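PDB 5FX8: putative adhesin from Komagataella phaffii, which is a putative cell-surface adhesin, present here as its N-terminal part, that may mediate cell-cell interaction by binding other proteins through salt bridges and hydrogen bonds. Local coordinates for residues 249-254 with 261-266. Numbering follows the deposited sequence.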
loop_
_atom_site.group_PDB
_atom_site.type_symbol
_atom_site.label_atom_id
_atom_site.label_comp_id
_atom_site.label_asym_id
_atom_site.label_seq_id
_atom_site.Cartn_x
_atom_site.Cartn_y
_atom_site.Cartn_z
ATOM N N LEU C 249 14.095 -11.466 34.016
ATOM C CA LEU C 249 13.985 -11.963 32.659
ATOM C C LEU C 249 12.622 -11.597 32.108
ATOM O O LEU C 249 11.646 -11.599 32.851
ATOM C CB LEU C 249 14.198 -13.464 32.655
ATOM C CG LEU C 249 14.306 -14.169 31.326
ATOM C CD1 LEU C 249 15.391 -13.541 30.486
ATOM C CD2 LEU C 249 14.627 -15.592 31.609
ATOM N N SER C 250 12.557 -11.275 30.815
ATOM C CA SER C 250 11.303 -10.905 30.168
ATOM C C SER C 250 11.207 -11.478 28.759
ATOM O O SER C 250 12.204 -11.605 28.051
ATOM C CB SER C 250 11.143 -9.398 30.068
ATOM O OG SER C 250 11.160 -8.818 31.334
ATOM N N PHE C 251 9.990 -11.764 28.336
ATOM C CA PHE C 251 9.758 -12.364 27.035
ATOM C C PHE C 251 8.595 -11.678 26.336
ATOM O O PHE C 251 7.581 -11.358 26.953
ATOM C CB PHE C 251 9.436 -13.849 27.143
ATOM C CG PHE C 251 10.599 -14.730 27.487
ATOM C CD1 PHE C 251 11.462 -15.186 26.499
ATOM C CD2 PHE C 251 10.785 -15.178 28.789
ATOM C CE1 PHE C 251 12.509 -16.041 26.809
ATOM C CE2 PHE C 251 11.827 -16.024 29.101
ATOM C CZ PHE C 251 12.685 -16.458 28.113
ATOM N N ALA C 252 8.743 -11.454 25.046
ATOM C CA ALA C 252 7.655 -10.992 24.195
ATOM C C ALA C 252 7.586 -11.947 23.029
ATOM O O ALA C 252 8.598 -12.212 22.385
ATOM C CB ALA C 252 7.877 -9.573 23.683
ATOM N N GLY C 253 6.421 -12.495 22.778
ATOM C CA GLY C 253 6.333 -13.454 21.703
ATOM C C GLY C 253 5.012 -14.168 21.782
ATOM O O GLY C 253 4.191 -13.919 22.660
ATOM N N GLU C 254 4.822 -15.046 20.842
ATOM C CA GLU C 254 3.557 -15.725 20.684
ATOM C C GLU C 254 3.749 -17.126 21.231
ATOM O O GLU C 254 4.466 -17.942 20.649
ATOM C CB GLU C 254 3.124 -15.727 19.222
ATOM C CG GLU C 254 3.009 -14.333 18.572
ATOM C CD GLU C 254 1.731 -13.586 18.964
ATOM O OE1 GLU C 254 0.662 -13.852 18.377
ATOM O OE2 GLU C 254 1.782 -12.744 19.871
ATOM N N LEU C 261 6.624 -22.790 27.482
ATOM C CA LEU C 261 7.929 -22.156 27.628
ATOM C C LEU C 261 8.582 -22.598 28.931
ATOM O O LEU C 261 7.996 -22.450 30.001
ATOM C CB LEU C 261 7.801 -20.632 27.631
ATOM C CG LEU C 261 9.087 -19.886 27.963
ATOM C CD1 LEU C 261 10.051 -20.132 26.887
ATOM C CD2 LEU C 261 8.822 -18.436 28.040
ATOM N N ARG C 262 9.806 -23.094 28.849
ATOM C CA ARG C 262 10.522 -23.569 30.023
ATOM C C ARG C 262 11.817 -22.793 30.164
ATOM O O ARG C 262 12.681 -22.865 29.293
ATOM C CB ARG C 262 10.796 -25.071 29.926
ATOM C CG ARG C 262 11.773 -25.602 30.962
ATOM C CD ARG C 262 11.683 -27.097 31.084
ATOM N NE ARG C 262 10.447 -27.468 31.752
ATOM C CZ ARG C 262 10.013 -28.711 31.858
ATOM N NH1 ARG C 262 10.725 -29.696 31.330
ATOM N NH2 ARG C 262 8.875 -28.969 32.483
ATOM N N VAL C 263 11.961 -22.064 31.257
ATOM C CA VAL C 263 13.191 -21.348 31.532
ATOM C C VAL C 263 13.991 -22.121 32.566
ATOM O O VAL C 263 13.456 -22.537 33.594
ATOM C CB VAL C 263 12.903 -19.919 32.008
ATOM C CG1 VAL C 263 14.204 -19.187 32.220
ATOM C CG2 VAL C 263 12.085 -19.208 30.990
ATOM N N SER C 264 15.272 -22.311 32.303
ATOM C CA SER C 264 16.150 -23.054 33.189
ATOM C C SER C 264 17.251 -22.132 33.682
ATOM O O SER C 264 17.931 -21.506 32.874
ATOM C CB SER C 264 16.738 -24.254 32.457
ATOM O OG SER C 264 17.736 -24.891 33.211
ATOM N N PHE C 265 17.441 -22.045 34.997
ATOM C CA PHE C 265 18.600 -21.333 35.524
ATOM C C PHE C 265 19.286 -22.131 36.623
ATOM O O PHE C 265 18.649 -22.586 37.572
ATOM C CB PHE C 265 18.249 -19.923 36.019
ATOM C CG PHE C 265 16.983 -19.837 36.779
ATOM C CD1 PHE C 265 15.773 -19.819 36.125
ATOM C CD2 PHE C 265 17.004 -19.723 38.155
ATOM C CE1 PHE C 265 14.603 -19.727 36.825
ATOM C CE2 PHE C 265 15.836 -19.618 38.875
ATOM C CZ PHE C 265 14.634 -19.621 38.211
ATOM N N LEU C 266 20.592 -22.279 36.485
ATOM C CA LEU C 266 21.389 -23.060 37.406
ATOM C C LEU C 266 21.791 -22.211 38.595
ATOM O O LEU C 266 22.070 -21.018 38.475
ATOM C CB LEU C 266 22.639 -23.586 36.704
ATOM C CG LEU C 266 23.563 -24.602 37.371
ATOM C CD1 LEU C 266 22.793 -25.851 37.622
ATOM C CD2 LEU C 266 24.737 -24.913 36.474
#
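Leu249 and Phe251 meet Leu261 and Val263 in a face-to-face packing of two beta-sheets, part of the hydrophobic layer between the sheets of a beta-sandwich within the second cohesin-like domain. Strand 246-252 belongs to one five-stranded antiparallel sheet and strand 260-268 to the other, so the loop joining them carries the chain from sheet to sheet. The local axes approach to 10.9 Å and run nearly antiparallel, at 158°, a spacing that side chains must fill. All four are buried, and Phe251 shows how one ring serves two partners. With CG anti to the carbonyl carbon (chi1 -73°), the ring leans back along its own strand in the direction of Leu249 and turns a face to Leu261. Leu261 lays CD2 over that face in a CH-pi contact, 4.0 Å from the ring centroid and 15° off the normal. Val263 comes to the same ring obliquely, with CG2 3.7 Å from Phe251 CE2. Tyr197 of strand 189-200, beside strand 260-268, adds an edge-to-face ring contact with Phe251, while Ile179 of strand 176-186, beside strand 246-252, touches both Phe251 and Leu261. The intervening residues face the other way: Arg262 forms salt bridges with Asp168 and Asp208, and Ser250 OG is hydrogen-bonded to Ser239 OG. Val263 thus divides its methyls, CG2 going to the ring and CG1 meeting Leu249 CD2 tip to tip at 3.7 Å.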